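PDB 3D4O: dipicolinate synthase subunit A from Bacillus halodurans, which probably helps form dipicolinic acid, the spore metabolite, as an NAD(P)-dependent oxidoreductase built from two Rossmann-type domains. Local coordinates for residues D52-W56 and N57-A61; T149-I153 and H154-V158; L224-A228 and N229-E233. One frame throughout, in Å; residues are numbered along the deposited sequence.

All three contacts are local, each made by ten consecutive residues near the start of a strand or helix of a Rossmann-type domain. Interaction 1, before strand 61-63, belongs to the N-terminal domain; its centre lies about 47 Å or more from the other two. Interactions 2 and 3 share the second domain, their centres about 21 Å apart, one leading into strand 157-161 and the other into helix 228-233. All are partly buried: interaction 1 joins a more exposed Asp-Thr pairing to buried Trp56 and Val59, interaction 2 combines a turn and a threonine hydroxyl among mainly buried residues, and interaction 3 buries Val226, Val230 and Leu231 beside exposed Asn229. Only interaction 2 also meets the second subunit.

Interaction 1: D52-W56 and N57-A61; sequences DEVDW and NTVDA
Asp55 and Thr58 form a polar side-chain contact round a short 3-10 turn, in the loop between strands 46-49 and 61-63 of the N-terminal domain. The two side chains meet at about a right angle. Thr58 OG1 lies 2.6 Å from Asp55 OD2 and 2.9 Å from Asp55 O, with one proton to serve either acceptor, so the hydroxyl sits between the carboxylate and the carbonyl of the same residue. The backbone repeats the link, Thr58 N donating to Asp55 O at 3.2 Å with the donor tilted 34° from the carbonyl plane. The turn lies just ahead of strand 61-63, which runs parallel beside 7-11 in the Rossmann-type sheet, and the side chain and backbone of Asp55 hold Thr58 at its end. Asp55 OD1 accepts from a water at 3.0 Å, and that water in turn accepts from Asn57 N at 3.2 Å. On the inner side, Val59 CG2 comes within 3.4 Å of Asp55 O, while Val59 packs on His7 and Val9. With CG anti to its carbonyl carbon (chi1 -58°), Trp56 directs its buried ring to Lys93 and Thr94; Val54 CG1 stands over the ring centre, 3.4 Å above the plane.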
ATOM      1  N   ASP C  52      -5.869  28.513 -25.944  1.00 40.16           N
ATOM      2  CA  ASP C  52      -5.860  29.509 -27.035  1.00 40.80           C
ATOM      3  C   ASP C  52      -6.987  30.528 -26.886  1.00 40.74           C
ATOM      4  O   ASP C  52      -7.090  31.448 -27.684  1.00 39.90           O
ATOM      5  CB  ASP C  52      -5.922  28.834 -28.424  1.00 40.78           C
ATOM      6  CG  ASP C  52      -7.235  28.105 -28.681  1.00 42.52           C
ATOM      7  OD1 ASP C  52      -7.267  26.874 -28.477  1.00 50.66           O
ATOM      8  OD2 ASP C  52      -8.242  28.751 -29.045  1.00 46.70           O
ATOM      9  N   GLU C  53      -7.824  30.358 -25.866  1.00 40.15           N
ATOM     10  CA  GLU C  53      -8.967  31.281 -25.647  1.00 40.68           C
ATOM     11  C   GLU C  53      -8.730  32.185 -24.440  1.00 40.27           C
ATOM     12  O   GLU C  53      -9.547  33.042 -24.118  1.00 40.31           O
ATOM     13  CB  GLU C  53     -10.272  30.504 -25.407  1.00 41.47           C
ATOM     14  CG  GLU C  53     -10.647  29.484 -26.477  1.00 42.63           C
ATOM     15  CD  GLU C  53     -12.009  28.824 -26.209  1.00 44.35           C
ATOM     16  OE1 GLU C  53     -13.038  29.388 -26.625  1.00 47.36           O
ATOM     17  OE2 GLU C  53     -12.056  27.718 -25.634  1.00 40.06           O
ATOM     18  N   VAL C  54      -7.602  31.969 -23.778  1.00 39.83           N
ATOM     19  CA  VAL C  54      -7.249  32.711 -22.550  1.00 39.17           C
ATOM     20  C   VAL C  54      -7.004  34.183 -22.861  1.00 38.69           C
ATOM     21  O   VAL C  54      -6.445  34.528 -23.897  1.00 37.78           O
ATOM     22  CB  VAL C  54      -6.048  32.045 -21.797  1.00 39.22           C
ATOM     23  CG1 VAL C  54      -5.648  32.829 -20.550  1.00 39.33           C
ATOM     24  CG2 VAL C  54      -6.398  30.610 -21.395  1.00 39.32           C
ATOM     25  N   ASP C  55      -7.496  35.031 -21.970  1.00 39.00           N
ATOM     26  CA  ASP C  55      -7.379  36.502 -22.078  1.00 39.24           C
ATOM     27  C   ASP C  55      -6.194  36.932 -21.239  1.00 39.03           C
ATOM     28  O   ASP C  55      -6.341  37.503 -20.148  1.00 39.24           O
ATOM     29  CB  ASP C  55      -8.671  37.165 -21.581  1.00 39.46           C
ATOM     30  CG  ASP C  55      -8.604  38.683 -21.585  1.00 43.49           C
ATOM     31  OD1 ASP C  55      -7.849  39.276 -22.386  1.00 45.56           O
ATOM     32  OD2 ASP C  55      -9.329  39.291 -20.773  1.00 50.71           O
ATOM     33  N   TRP C  56      -5.015  36.708 -21.806  1.00 38.44           N
ATOM     34  CA  TRP C  56      -3.738  36.868 -21.079  1.00 38.00           C
ATOM     35  C   TRP C  56      -3.482  38.221 -20.454  1.00 38.37           C
ATOM     36  O   TRP C  56      -2.901  38.290 -19.383  1.00 37.59           O
ATOM     37  CB  TRP C  56      -2.514  36.465 -21.932  1.00 37.48           C
ATOM     38  CG  TRP C  56      -2.571  35.061 -22.432  1.00 36.75           C
ATOM     39  CD1 TRP C  56      -2.883  34.649 -23.704  1.00 38.32           C
ATOM     40  CD2 TRP C  56      -2.392  33.874 -21.663  1.00 37.55           C
ATOM     41  NE1 TRP C  56      -2.877  33.277 -23.773  1.00 36.79           N
ATOM     42  CE2 TRP C  56      -2.577  32.778 -22.533  1.00 36.29           C
ATOM     43  CE3 TRP C  56      -2.075  33.629 -20.322  1.00 35.76           C
ATOM     44  CZ2 TRP C  56      -2.452  31.464 -22.106  1.00 36.23           C
ATOM     45  CZ3 TRP C  56      -1.951  32.321 -19.903  1.00 36.92           C
ATOM     46  CH2 TRP C  56      -2.148  31.254 -20.786  1.00 34.52           C
ATOM     47  N   ASN C  57      -3.908  39.289 -21.114  1.00 40.38           N
ATOM     48  CA  ASN C  57      -3.607  40.650 -20.610  1.00 41.17           C
ATOM     49  C   ASN C  57      -4.479  41.102 -19.425  1.00 41.01           C
ATOM     50  O   ASN C  57      -4.398  42.250 -18.989  1.00 41.14           O
ATOM     51  CB  ASN C  57      -3.484  41.713 -21.737  1.00 42.28           C
ATOM     52  CG  ASN C  57      -4.724  41.861 -22.566  1.00 45.88           C
ATOM     53  OD1 ASN C  57      -5.820  41.510 -22.132  1.00 54.31           O
ATOM     54  ND2 ASN C  57      -4.565  42.396 -23.780  1.00 48.30           N
ATOM     55  N   THR C  58      -5.260  40.175 -18.867  1.00 40.01           N
ATOM     56  CA  THR C  58      -6.110  40.505 -17.689  1.00 39.26           C
ATOM     57  C   THR C  58      -5.886  39.554 -16.510  1.00 40.15           C
ATOM     58  O   THR C  58      -6.502  39.666 -15.448  1.00 41.25           O
ATOM     59  CB  THR C  58      -7.613  40.540 -18.049  1.00 38.80           C
ATOM     60  OG1 THR C  58      -8.037  39.259 -18.532  1.00 38.45           O
ATOM     61  CG2 THR C  58      -7.878  41.597 -19.116  1.00 35.68           C
ATOM     62  N   VAL C  59      -4.949  38.650 -16.718  1.00 39.58           N
ATOM     63  CA  VAL C  59      -4.594  37.593 -15.767  1.00 39.01           C
ATOM     64  C   VAL C  59      -3.577  38.022 -14.724  1.00 39.66           C
ATOM     65  O   VAL C  59      -2.453  38.402 -15.055  1.00 41.91           O
ATOM     66  CB  VAL C  59      -4.034  36.397 -16.542  1.00 38.20           C
ATOM     67  CG1 VAL C  59      -3.460  35.382 -15.614  1.00 36.17           C
ATOM     68  CG2 VAL C  59      -5.137  35.825 -17.470  1.00 38.24           C
ATOM     69  N   ASP C  60      -3.973  37.954 -13.463  1.00 38.81           N
ATOM     70  CA  ASP C  60      -3.088  38.370 -12.364  1.00 38.63           C
ATOM     71  C   ASP C  60      -2.188  37.217 -11.951  1.00 38.18           C
ATOM     72  O   ASP C  60      -1.175  37.400 -11.261  1.00 38.12           O
ATOM     73  CB  ASP C  60      -3.869  38.823 -11.119  1.00 39.38           C
ATOM     74  CG  ASP C  60      -4.879  39.936 -11.406  1.00 38.78           C
ATOM     75  OD1 ASP C  60      -4.546  41.122 -11.242  1.00 42.81           O
ATOM     76  OD2 ASP C  60      -6.021  39.621 -11.774  1.00 38.75           O
ATOM     77  N   ALA C  61      -2.575  36.015 -12.356  1.00 36.99           N
ATOM     78  CA  ALA C  61      -1.813  34.837 -11.957  1.00 36.57           C
ATOM     79  C   ALA C  61      -2.118  33.567 -12.715  1.00 36.84           C
ATOM     80  O   ALA C  61      -3.255  33.256 -13.057  1.00 36.33           O
ATOM     81  CB  ALA C  61      -1.974  34.589 -10.466  1.00 35.54           C
TER
HETATM   82  O   HOH W   1      -5.304  38.896 -23.972  1.00 47.60           O

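Interaction 2: T149-I153 and H154-V158; sequences TDFTI and HGANV
Thr152 and His154 meet through a hydroxyl and a carbonyl: Thr152 OG1 donates to His154 O at 2.8 Å, lying in the carbonyl plane on a lone pair. The hydroxyl reaches that oxygen because it stands between its own backbone N and carbonyl carbon (chi1 59°). His154 sends its imidazole away from the contact, CG anti to the backbone N; of the side chain, CB alone comes near Thr152 OG1 (4.1 Å). Ala156 has its CB 3.4 Å from Thr152 O and 4.2 Å from Phe151 CE1, approached obliquely by the ring; Thr149 CB lies over a face of that ring, 3.8 Å above its plane. A type II beta turn from Ile153 to Ala156 brings the Ala156 methyl back to the residues before it. Its closing bond runs from Ala156 N to Ile153 O at 3.0 Å, with the donor 56° out of the carbonyl plane. Gly155 has a positive phi (85°), where a CB would press on the carbonyl O of His154, as expected in a type II turn. The turn ends the loop that links helix 127-148 to strand 157-161, the first strand of the second Rossmann-type sheet. Ile153 CG2 approaches Val158 CG2 at 4.4 Å, both side chains packing on Phe174 of helix 165-176. Glu139 of the second subunit accepts from the backbone N atoms of Ile153 and His154.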
ATOM      1  N   THR C 149       5.444  -5.847  -3.627  1.00 36.05           N
ATOM      2  CA  THR C 149       6.281  -6.892  -3.023  1.00 33.26           C
ATOM      3  C   THR C 149       5.452  -8.129  -2.684  1.00 30.94           C
ATOM      4  O   THR C 149       4.227  -8.046  -2.470  1.00 33.51           O
ATOM      5  CB  THR C 149       7.002  -6.390  -1.784  1.00 34.86           C
ATOM      6  OG1 THR C 149       6.023  -5.972  -0.817  1.00 31.74           O
ATOM      7  CG2 THR C 149       7.937  -5.218  -2.149  1.00 30.45           C
ATOM      8  N   ASP C 150       6.092  -9.287  -2.724  1.00 27.54           N
ATOM      9  CA  ASP C 150       5.410 -10.527  -2.401  1.00 27.33           C
ATOM     10  C   ASP C 150       5.786 -10.977  -0.994  1.00 27.01           C
ATOM     11  O   ASP C 150       5.456 -12.047  -0.559  1.00 27.28           O
ATOM     12  CB  ASP C 150       5.656 -11.611  -3.449  1.00 28.51           C
ATOM     13  CG  ASP C 150       7.083 -12.153  -3.438  1.00 30.11           C
ATOM     14  OD1 ASP C 150       7.973 -11.627  -2.730  1.00 37.06           O
ATOM     15  OD2 ASP C 150       7.288 -13.141  -4.139  1.00 36.33           O
ATOM     16  N   PHE C 151       6.445 -10.092  -0.292  1.00 28.31           N
ATOM     17  CA  PHE C 151       6.875 -10.283   1.093  1.00 29.52           C
ATOM     18  C   PHE C 151       6.449  -9.070   1.916  1.00 30.83           C
ATOM     19  O   PHE C 151       6.120  -8.006   1.374  1.00 31.66           O
ATOM     20  CB  PHE C 151       8.414 -10.462   1.177  1.00 29.48           C
ATOM     21  CG  PHE C 151       9.192  -9.354   0.504  1.00 30.51           C
ATOM     22  CD1 PHE C 151       9.455  -8.164   1.157  1.00 32.59           C
ATOM     23  CD2 PHE C 151       9.647  -9.503  -0.793  1.00 34.19           C
ATOM     24  CE1 PHE C 151      10.159  -7.121   0.525  1.00 33.23           C
ATOM     25  CE2 PHE C 151      10.347  -8.480  -1.414  1.00 31.26           C
ATOM     26  CZ  PHE C 151      10.607  -7.287  -0.751  1.00 30.63           C
ATOM     27  N   THR C 152       6.448  -9.228   3.237  1.00 31.81           N
ATOM     28  CA  THR C 152       6.088  -8.118   4.141  1.00 30.97           C
ATOM     29  C   THR C 152       7.210  -7.100   4.272  1.00 31.01           C
ATOM     30  O   THR C 152       8.390  -7.434   4.294  1.00 32.28           O
ATOM     31  CB  THR C 152       5.701  -8.598   5.592  1.00 31.14           C
ATOM     32  OG1 THR C 152       6.809  -9.320   6.173  1.00 34.39           O
ATOM     33  CG2 THR C 152       4.405  -9.492   5.591  1.00 28.66           C
ATOM     34  N   ILE C 153       6.799  -5.854   4.351  1.00 28.85           N
ATOM     35  CA  ILE C 153       7.713  -4.738   4.662  1.00 31.11           C
ATOM     36  C   ILE C 153       8.196  -4.918   6.094  1.00 31.00           C
ATOM     37  O   ILE C 153       9.329  -4.594   6.434  1.00 31.65           O
ATOM     38  CB  ILE C 153       7.008  -3.367   4.535  1.00 32.15           C
ATOM     39  CG1 ILE C 153       6.477  -3.186   3.111  1.00 33.55           C
ATOM     40  CG2 ILE C 153       7.969  -2.253   4.875  1.00 37.75           C
ATOM     41  CD1 ILE C 153       7.507  -3.490   2.062  1.00 34.84           C
ATOM     42  N   HIS C 154       7.310  -5.456   6.919  1.00 30.44           N
ATOM     43  CA  HIS C 154       7.642  -5.781   8.297  1.00 33.11           C
ATOM     44  C   HIS C 154       8.778  -6.803   8.254  1.00 34.42           C
ATOM     45  O   HIS C 154       8.676  -7.852   7.587  1.00 36.00           O
ATOM     46  CB  HIS C 154       6.400  -6.374   8.998  1.00 34.71           C
ATOM     47  CG  HIS C 154       6.583  -6.609  10.472  1.00 39.75           C
ATOM     48  ND1 HIS C 154       7.554  -7.442  10.960  1.00 41.21           N
ATOM     49  CD2 HIS C 154       5.883  -6.181  11.554  1.00 41.69           C
ATOM     50  CE1 HIS C 154       7.461  -7.506  12.276  1.00 40.26           C
ATOM     51  NE2 HIS C 154       6.456  -6.745  12.664  1.00 45.92           N
ATOM     52  N   GLY C 155       9.891  -6.458   8.877  1.00 34.65           N
ATOM     53  CA  GLY C 155      11.026  -7.347   8.960  1.00 35.51           C
ATOM     54  C   GLY C 155      11.973  -7.326   7.778  1.00 35.95           C
ATOM     55  O   GLY C 155      13.036  -7.940   7.798  1.00 35.95           O
ATOM     56  N   ALA C 156      11.586  -6.599   6.748  1.00 35.07           N
ATOM     57  CA  ALA C 156      12.406  -6.483   5.526  1.00 34.71           C
ATOM     58  C   ALA C 156      13.489  -5.461   5.726  1.00 35.69           C
ATOM     59  O   ALA C 156      13.404  -4.633   6.608  1.00 36.24           O
ATOM     60  CB  ALA C 156      11.522  -6.050   4.310  1.00 33.93           C
ATOM     61  N   ASN C 157      14.522  -5.554   4.898  1.00 36.77           N
ATOM     62  CA  ASN C 157      15.605  -4.591   4.893  1.00 36.86           C
ATOM     63  C   ASN C 157      15.259  -3.476   3.950  1.00 36.40           C
ATOM     64  O   ASN C 157      15.166  -3.691   2.755  1.00 36.39           O
ATOM     65  CB  ASN C 157      16.916  -5.241   4.454  1.00 38.69           C
ATOM     66  CG  ASN C 157      17.448  -6.228   5.496  1.00 42.34           C
ATOM     67  OD1 ASN C 157      17.122  -6.147   6.688  1.00 44.63           O
ATOM     68  ND2 ASN C 157      18.279  -7.145   5.048  1.00 44.89           N
ATOM     69  N   VAL C 158      15.092  -2.277   4.495  1.00 36.39           N
ATOM     70  CA  VAL C 158      14.713  -1.107   3.699  1.00 36.09           C
ATOM     71  C   VAL C 158      15.702   0.005   3.833  1.00 36.41           C
ATOM     72  O   VAL C 158      16.075   0.378   4.930  1.00 40.03           O
ATOM     73  CB  VAL C 158      13.321  -0.561   4.161  1.00 35.96           C
ATOM     74  CG1 VAL C 158      12.948   0.761   3.430  1.00 32.32           C
ATOM     75  CG2 VAL C 158      12.252  -1.635   3.967  1.00 34.20           C
TER

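Interaction 3: L224-A228 and N229-E233; sequences LVVTA and NVLAE
The backbone passes through an inverse gamma turn centred on Val226 and then enters helix 228-233, with Thr227 at the N-cap and Leu231 N donating to Thr227 O at 2.8 Å. That bond is almost straight (173° at the hydrogen); the next, Ala232 N to Ala228 O at 2.7 Å, is more bent. A loop leads to this helix from strand 216-219 of the second Rossmann-type sheet, the strand-to-helix passage of that fold. Val226 CG1 packs against Leu231 CD2 at 3.6 Å, the two side chains crossing at about a right angle. CG1 comes forward anti to the backbone N (chi1 -171°), while Leu231 CG lies beside its own N (chi1 -73°), so that CG and CD2 meet that methyl. Val226 also touches Leu161 of strand 157-161, and Leu231 rests on Tyr254 and Ala255 of helix 252-257. On another side of the helix start, Val230 approaches Thr227 at a near right angle, its CG2 also close to Val225 O. A water accepts from Asn229 N at 2.9 Å and makes a weak hydrogen bond, 3.5 Å long, with Thr227 OG1, which itself sits 3.4 Å from Val230 CG2.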
ATOM      1  N   LEU C 224      22.416  10.957  -9.458  1.00 41.70           N
ATOM      2  CA  LEU C 224      22.658   9.554  -9.778  1.00 41.35           C
ATOM      3  C   LEU C 224      23.383   8.834  -8.653  1.00 42.16           C
ATOM      4  O   LEU C 224      24.622   8.885  -8.559  1.00 41.89           O
ATOM      5  CB  LEU C 224      23.407   9.434 -11.096  1.00 41.39           C
ATOM      6  CG  LEU C 224      23.605   8.010 -11.643  1.00 43.23           C
ATOM      7  CD1 LEU C 224      22.302   7.230 -11.666  1.00 39.00           C
ATOM      8  CD2 LEU C 224      24.218   8.078 -13.028  1.00 34.62           C
ATOM      9  N   VAL C 225      22.592   8.156  -7.812  1.00 40.58           N
ATOM     10  CA  VAL C 225      23.148   7.407  -6.670  1.00 40.73           C
ATOM     11  C   VAL C 225      22.949   5.910  -6.799  1.00 40.53           C
ATOM     12  O   VAL C 225      23.790   5.122  -6.366  1.00 41.77           O
ATOM     13  CB  VAL C 225      22.677   7.950  -5.268  1.00 40.18           C
ATOM     14  CG1 VAL C 225      23.268   9.316  -5.053  1.00 41.72           C
ATOM     15  CG2 VAL C 225      21.130   7.998  -5.117  1.00 42.36           C
ATOM     16  N   VAL C 226      21.849   5.517  -7.413  1.00 39.05           N
ATOM     17  CA  VAL C 226      21.565   4.110  -7.608  1.00 37.97           C
ATOM     18  C   VAL C 226      22.099   3.796  -8.995  1.00 38.40           C
ATOM     19  O   VAL C 226      21.371   3.654  -9.979  1.00 38.78           O
ATOM     20  CB  VAL C 226      20.068   3.775  -7.420  1.00 38.51           C
ATOM     21  CG1 VAL C 226      19.836   2.236  -7.416  1.00 36.07           C
ATOM     22  CG2 VAL C 226      19.566   4.374  -6.117  1.00 35.97           C
ATOM     23  N   THR C 227      23.420   3.709  -9.031  1.00 38.03           N
ATOM     24  CA  THR C 227      24.147   3.455 -10.258  1.00 38.67           C
ATOM     25  C   THR C 227      24.150   1.973 -10.605  1.00 37.71           C
ATOM     26  O   THR C 227      23.681   1.129  -9.847  1.00 35.90           O
ATOM     27  CB  THR C 227      25.606   3.933 -10.163  1.00 38.82           C
ATOM     28  OG1 THR C 227      26.296   3.171  -9.171  1.00 45.30           O
ATOM     29  CG2 THR C 227      25.674   5.398  -9.766  1.00 41.41           C
ATOM     30  N   ALA C 228      24.717   1.684 -11.765  1.00 35.77           N
ATOM     31  CA  ALA C 228      24.840   0.310 -12.245  1.00 36.46           C
ATOM     32  C   ALA C 228      25.580  -0.571 -11.231  1.00 37.75           C
ATOM     33  O   ALA C 228      25.165  -1.692 -10.957  1.00 36.80           O
ATOM     34  CB  ALA C 228      25.575   0.270 -13.612  1.00 35.15           C
ATOM     35  N   ASN C 229      26.690  -0.060 -10.697  1.00 40.00           N
ATOM     36  CA  ASN C 229      27.513  -0.843  -9.743  1.00 40.25           C
ATOM     37  C   ASN C 229      26.757  -1.103  -8.476  1.00 39.29           C
ATOM     38  O   ASN C 229      26.888  -2.157  -7.850  1.00 39.74           O
ATOM     39  CB  ASN C 229      28.890  -0.225  -9.439  1.00 41.09           C
ATOM     40  CG  ASN C 229      30.012  -0.891 -10.231  1.00 43.55           C
ATOM     41  OD1 ASN C 229      30.147  -2.122 -10.209  1.00 43.76           O
ATOM     42  ND2 ASN C 229      30.831  -0.091 -10.912  1.00 42.33           N
ATOM     43  N   VAL C 230      25.923  -0.153  -8.113  1.00 39.06           N
ATOM     44  CA  VAL C 230      25.123  -0.320  -6.906  1.00 39.09           C
ATOM     45  C   VAL C 230      24.103  -1.408  -7.195  1.00 39.18           C
ATOM     46  O   VAL C 230      23.984  -2.412  -6.483  1.00 39.45           O
ATOM     47  CB  VAL C 230      24.410   0.982  -6.511  1.00 39.49           C
ATOM     48  CG1 VAL C 230      23.391   0.730  -5.404  1.00 39.46           C
ATOM     49  CG2 VAL C 230      25.453   2.016  -6.070  1.00 41.63           C
ATOM     50  N   LEU C 231      23.359  -1.162  -8.250  1.00 38.02           N
ATOM     51  CA  LEU C 231      22.342  -2.099  -8.718  1.00 39.01           C
ATOM     52  C   LEU C 231      22.915  -3.507  -8.875  1.00 40.04           C
ATOM     53  O   LEU C 231      22.277  -4.476  -8.493  1.00 42.37           O
ATOM     54  CB  LEU C 231      21.700  -1.639 -10.045  1.00 37.51           C
ATOM     55  CG  LEU C 231      20.727  -0.451  -9.956  1.00 37.95           C
ATOM     56  CD1 LEU C 231      20.371   0.115 -11.326  1.00 35.94           C
ATOM     57  CD2 LEU C 231      19.479  -0.818  -9.222  1.00 37.51           C
ATOM     58  N   ALA C 232      24.131  -3.610  -9.392  1.00 38.60           N
ATOM     59  CA  ALA C 232      24.734  -4.919  -9.651  1.00 38.16           C
ATOM     60  C   ALA C 232      24.903  -5.781  -8.384  1.00 38.10           C
ATOM     61  O   ALA C 232      24.895  -7.014  -8.444  1.00 36.02           O
ATOM     62  CB  ALA C 232      26.075  -4.762 -10.353  1.00 36.77           C
ATOM     63  N   GLU C 233      25.020  -5.121  -7.247  1.00 39.07           N
ATOM     64  CA  GLU C 233      25.228  -5.815  -5.955  1.00 41.25           C
ATOM     65  C   GLU C 233      23.949  -6.086  -5.192  1.00 40.23           C
ATOM     66  O   GLU C 233      23.928  -6.796  -4.189  1.00 41.39           O
ATOM     67  CB  GLU C 233      26.197  -5.008  -5.077  1.00 43.38           C
ATOM     68  CG  GLU C 233      27.661  -5.290  -5.452  1.00 48.06           C
ATOM     69  CD  GLU C 233      28.041  -6.723  -5.106  1.00 53.02           C
ATOM     70  OE1 GLU C 233      27.774  -7.141  -3.956  1.00 57.26           O
ATOM     71  OE2 GLU C 233      28.576  -7.438  -5.988  1.00 59.60           O
TER
HETATM   72  O   HOH W   2      28.265   2.085 -11.821  1.00 43.55           O